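Local atomic coordinates of xyloglucanase (PDB entry 2JEP), a protein that hydrolyses the beta-1,4-linked glucan backbone of the plant cell-wall polysaccharide xyloglucan, as an endo-acting glycoside hydrolase of family 5. Residues Y157-Q162 / I205-V210; W142-N146 / N198-Y202. All coordinates share one frame; numbering follows the deposited sequence.

Interaction 1: residues Y157-Q162 / I205-V210; sequences YKKVWQ and IFVDTV
The segments 157-162 and 205-210, of helices 150-167 and 193-211, run in broadly the same direction, their axes crossing at -42° and approaching to 9.2 Å, with the CA atoms of Q162 and T209 the nearest pair across them. On the buried side, F206 turns its edge onto one face of the W161 indole in a T-shaped stack, the planes inclined at 63°, and CD1 of F206 comes within 3.5 Å of W161 CE2. CG of F206 lies anti to its backbone N (chi1 158°), and this carries the ring across the gap to the indole. V210 CG2 adds a methyl beside W161 CE3. Y157 comes in obliquely, its CE2 3.8 Å from F206 CB, while I205 CG2 sits at the edge of the Y157 ring, near its plane. The phenol OH of Y157 and the indole NE1 of W161 both hydrogen-bond to S179 O, which satisfies two buried polar groups. Replacing W161 by an alanine would probably leave the F206 edge without its aromatic face and S179 O without the indole N-H that it accepts. Toward the more exposed side, T209 CG2 packs 3.4 Å from Q162 CG, and T209 OG1 meets the aliphatic K158 CG while hydrogen-bonding back to I205 O. Such packing joins consecutive outer helices of the (beta/alpha)8 TIM barrel, here with F206 and V210 also resting on strands 175-178 and 222-225.

Interaction 2: residues W142-N146 / N198-Y202; sequences WLLVN and NLNAY
L143 and V145, on the loop that leads from barrel strand 125-128 to helix 150-167, close against Y202, L199 and N198 of helix 193-211. The contact belongs to a beta-alpha loop of the TIM barrel, and L143 is the centre of an inverse gamma turn within it. Packing is tightest around the Y202 ring. L143 CD1 stands over one face in a CH-pi contact, 3.8 Å from the ring centroid and only 16° off the normal; a chi1 of 180° swings the isobutyl group away from the L143 backbone N, which brings CD1 over the ring. The opposite face of the ring is met by N198 O, one turn earlier in the same helix, so the phenol is sandwiched between a methyl and a backbone carbonyl. V145 CG1 fills the angle between Y202 and L199, lying 3.8 Å from Y202 CE2 and 3.9 Å from L199 CB. The polar end of Y202 is held by Q150, whose OE1 is hydrogen-bonded to the phenol OH; NE2 of the same side chain bonds to L144 O. That carbonyl oxygen also lies near the plane of the phenol ring, at its edge, 3.2 Å from Y202 OH. Side-chain packing is looser on the side nearer solvent. L144 starts its side chain away from the helix and leans on N136. At the partly exposed N198 a hydrogen bond takes the place of apolar contacts. Its amide ND2 donates to V145 O at 2.8 Å with an N-H...O angle of 158°, the acceptor lying nearly in the N198 amide plane and the donor in the carbonyl plane of V145.

Overall arrangement
From the N terminus, the chain leaves barrel strand 125-128 and enters the loop holding 142-146, then forms helix 150-167 with 157-162. It next passes through strand 175-178 and returns along helix 193-211, which presents 198-202 first and 205-210 later. Interaction 2 therefore closes a loop of 51 intervening residues and interaction 1 one of 42; their segments alternate, so the closures cross and neither nests within the other. Their centres lie about 13 Å apart, and Y157 of interaction 1 touches W142, L143 and Y202 of interaction 2. Together they fasten helix 193-211 to both the preceding barrel helix and the loop 142-146 that leads into helix 150-167.

Interaction 1: residues Y157-Q162 / I205-V210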
# COMPACT_ATOMS: atom_id res chain seq x y z
N TYR A 157 13.21 -1.17 14.71
CA TYR A 157 12.64 -0.46 13.57
C TYR A 157 13.60 0.58 12.99
O TYR A 157 13.80 0.66 11.76
CB TYR A 157 11.32 0.17 14.01
CG TYR A 157 10.52 0.87 12.94
CD1 TYR A 157 9.88 0.14 11.95
CD2 TYR A 157 10.36 2.24 12.96
CE1 TYR A 157 9.08 0.77 11.02
CE2 TYR A 157 9.58 2.88 12.02
CZ TYR A 157 8.92 2.15 11.04
OH TYR A 157 8.14 2.81 10.11
N LYS A 158 14.22 1.38 13.86
CA LYS A 158 15.24 2.31 13.43
C LYS A 158 16.36 1.61 12.67
O LYS A 158 16.75 2.03 11.59
CB LYS A 158 15.79 3.08 14.65
CG LYS A 158 16.97 4.03 14.31
CD LYS A 158 17.54 4.59 15.61
CE LYS A 158 18.83 5.35 15.46
NZ LYS A 158 19.28 5.71 16.84
N LYS A 159 16.91 0.55 13.26
CA LYS A 159 18.05 -0.13 12.63
C LYS A 159 17.66 -0.77 11.29
O LYS A 159 18.46 -0.75 10.34
CB LYS A 159 18.63 -1.18 13.59
CG LYS A 159 19.34 -0.59 14.80
CD LYS A 159 20.62 0.15 14.41
CE LYS A 159 21.56 0.43 15.58
NZ LYS A 159 22.83 1.02 15.04
N VAL A 160 16.44 -1.32 11.21
CA VAL A 160 15.96 -1.92 9.97
C VAL A 160 15.82 -0.83 8.91
O VAL A 160 16.33 -0.99 7.80
CB VAL A 160 14.66 -2.69 10.24
CG1 VAL A 160 13.94 -3.06 8.93
CG2 VAL A 160 14.99 -3.93 11.06
N TRP A 161 15.16 0.30 9.22
CA TRP A 161 15.05 1.34 8.20
C TRP A 161 16.38 1.97 7.84
O TRP A 161 16.58 2.37 6.70
CB TRP A 161 14.01 2.42 8.55
CG TRP A 161 12.68 2.08 7.97
CD1 TRP A 161 11.51 1.79 8.64
CD2 TRP A 161 12.37 2.00 6.58
NE1 TRP A 161 10.53 1.53 7.74
CE2 TRP A 161 11.02 1.65 6.46
CE3 TRP A 161 13.10 2.22 5.41
CZ2 TRP A 161 10.40 1.48 5.23
CZ3 TRP A 161 12.48 2.04 4.20
CH2 TRP A 161 11.15 1.66 4.12
N GLN A 162 17.31 2.03 8.79
CA GLN A 162 18.64 2.54 8.45
C GLN A 162 19.23 1.72 7.31
O GLN A 162 19.80 2.25 6.35
CB GLN A 162 19.59 2.45 9.64
CG GLN A 162 19.50 3.51 10.69
CD GLN A 162 20.55 3.33 11.78
OE1 GLN A 162 21.26 2.33 11.79
NE2 GLN A 162 20.64 4.28 12.69
N ILE A 205 10.14 8.21 13.79
CA ILE A 205 11.44 7.51 13.74
C ILE A 205 11.83 7.18 12.31
O ILE A 205 12.99 7.38 11.89
CB ILE A 205 11.39 6.22 14.62
CG1 ILE A 205 11.30 6.59 16.10
CG2 ILE A 205 12.63 5.34 14.38
CD1 ILE A 205 10.77 5.45 16.99
N PHE A 206 10.87 6.64 11.56
CA PHE A 206 11.11 6.34 10.14
C PHE A 206 11.58 7.58 9.39
O PHE A 206 12.61 7.55 8.70
CB PHE A 206 9.82 5.74 9.54
CG PHE A 206 9.72 5.85 8.06
CD1 PHE A 206 10.43 5.00 7.22
CD2 PHE A 206 8.86 6.77 7.47
CE1 PHE A 206 10.25 5.08 5.83
CE2 PHE A 206 8.70 6.84 6.11
CZ PHE A 206 9.40 6.00 5.28
N VAL A 207 10.82 8.66 9.48
CA VAL A 207 11.16 9.85 8.71
C VAL A 207 12.57 10.33 9.06
O VAL A 207 13.41 10.52 8.18
CB VAL A 207 10.11 10.98 8.91
CG1 VAL A 207 10.62 12.31 8.34
CG2 VAL A 207 8.72 10.59 8.29
N ASP A 208 12.83 10.52 10.34
CA ASP A 208 14.11 11.09 10.75
C ASP A 208 15.27 10.15 10.46
O ASP A 208 16.36 10.60 10.09
CB ASP A 208 14.10 11.42 12.22
CG ASP A 208 13.10 12.53 12.60
OD1 ASP A 208 12.74 13.35 11.75
OD2 ASP A 208 12.71 12.59 13.77
N THR A 209 15.06 8.85 10.63
CA THR A 209 16.11 7.90 10.35
C THR A 209 16.46 7.89 8.87
O THR A 209 17.63 7.92 8.49
CB THR A 209 15.68 6.47 10.81
OG1 THR A 209 15.49 6.46 12.23
CG2 THR A 209 16.70 5.42 10.44
N VAL A 210 15.44 7.84 8.02
CA VAL A 210 15.69 7.83 6.58
C VAL A 210 16.43 9.09 6.15
O VAL A 210 17.38 9.01 5.35
CB VAL A 210 14.37 7.66 5.79
CG1 VAL A 210 14.58 7.99 4.31
CG2 VAL A 210 13.84 6.24 6.00

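Interaction 2: residues W142-N146 / N198-Y202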
# COMPACT_ATOMS: atom_id res chain seq x y z
N TRP A 142 6.39 -8.22 14.79
CA TRP A 142 7.06 -7.59 15.94
C TRP A 142 6.83 -6.07 16.05
O TRP A 142 7.09 -5.49 17.09
CB TRP A 142 8.58 -7.88 15.89
CG TRP A 142 9.19 -7.37 14.64
CD1 TRP A 142 9.32 -8.03 13.44
CD2 TRP A 142 9.69 -6.03 14.41
NE1 TRP A 142 9.87 -7.20 12.49
CE2 TRP A 142 10.10 -5.96 13.06
CE3 TRP A 142 9.84 -4.88 15.20
CZ2 TRP A 142 10.64 -4.81 12.51
CZ3 TRP A 142 10.36 -3.74 14.64
CH2 TRP A 142 10.76 -3.71 13.32
N LEU A 143 6.38 -5.43 14.97
CA LEU A 143 6.21 -3.98 14.93
C LEU A 143 4.78 -3.74 15.39
O LEU A 143 3.87 -3.53 14.60
CB LEU A 143 6.51 -3.44 13.53
CG LEU A 143 6.35 -1.93 13.37
CD1 LEU A 143 7.37 -1.14 14.22
CD2 LEU A 143 6.43 -1.55 11.90
N LEU A 144 4.60 -3.85 16.70
CA LEU A 144 3.30 -3.99 17.32
C LEU A 144 3.02 -2.81 18.22
O LEU A 144 3.66 -2.66 19.26
CB LEU A 144 3.21 -5.31 18.13
CG LEU A 144 3.46 -6.60 17.35
CD1 LEU A 144 3.36 -7.82 18.25
CD2 LEU A 144 2.59 -6.75 16.10
N VAL A 145 2.01 -2.02 17.85
CA VAL A 145 1.69 -0.85 18.68
C VAL A 145 1.32 -1.26 20.12
O VAL A 145 1.45 -0.48 21.03
CB VAL A 145 0.57 -0.00 18.07
CG1 VAL A 145 1.05 0.64 16.76
CG2 VAL A 145 -0.71 -0.83 17.85
N ASN A 146 0.79 -2.47 20.27
CA ASN A 146 0.37 -3.03 21.55
C ASN A 146 1.49 -3.81 22.25
O ASN A 146 1.30 -4.26 23.37
CB ASN A 146 -0.86 -3.94 21.38
CG ASN A 146 -0.67 -5.03 20.35
OD1 ASN A 146 -0.63 -6.25 20.69
ND2 ASN A 146 -0.53 -4.63 19.12
N ASN A 198 2.17 5.28 19.81
CA ASN A 198 3.26 4.41 19.33
C ASN A 198 3.35 4.43 17.80
O ASN A 198 4.41 4.53 17.25
CB ASN A 198 3.11 2.98 19.87
CG ASN A 198 3.30 2.90 21.38
OD1 ASN A 198 3.97 3.77 21.98
ND2 ASN A 198 2.74 1.87 21.99
N LEU A 199 2.20 4.31 17.14
CA LEU A 199 2.16 4.37 15.68
C LEU A 199 2.81 5.66 15.18
O LEU A 199 3.65 5.66 14.28
CB LEU A 199 0.70 4.24 15.19
CG LEU A 199 0.45 4.09 13.69
CD1 LEU A 199 -0.95 3.53 13.47
CD2 LEU A 199 0.61 5.41 12.94
N ASN A 200 2.39 6.78 15.75
CA ASN A 200 2.94 8.08 15.36
C ASN A 200 4.44 8.13 15.61
O ASN A 200 5.20 8.71 14.82
CB ASN A 200 2.25 9.22 16.10
CG ASN A 200 0.78 9.40 15.75
OD1 ASN A 200 0.38 9.27 14.58
ND2 ASN A 200 -0.02 9.80 16.75
N ALA A 201 4.87 7.52 16.71
CA ALA A 201 6.30 7.47 17.02
C ALA A 201 7.06 6.69 15.96
O ALA A 201 8.14 7.09 15.56
CB ALA A 201 6.54 6.87 18.41
N TYR A 202 6.50 5.57 15.49
CA TYR A 202 7.15 4.81 14.42
C TYR A 202 7.28 5.70 13.19
O TYR A 202 8.34 5.76 12.56
CB TYR A 202 6.40 3.52 14.07
CG TYR A 202 6.10 2.57 15.21
CD1 TYR A 202 6.84 2.56 16.38
CD2 TYR A 202 5.07 1.63 15.09
CE1 TYR A 202 6.52 1.72 17.41
CE2 TYR A 202 4.75 0.78 16.12
CZ TYR A 202 5.47 0.82 17.30
OH TYR A 202 5.11 -0.01 18.32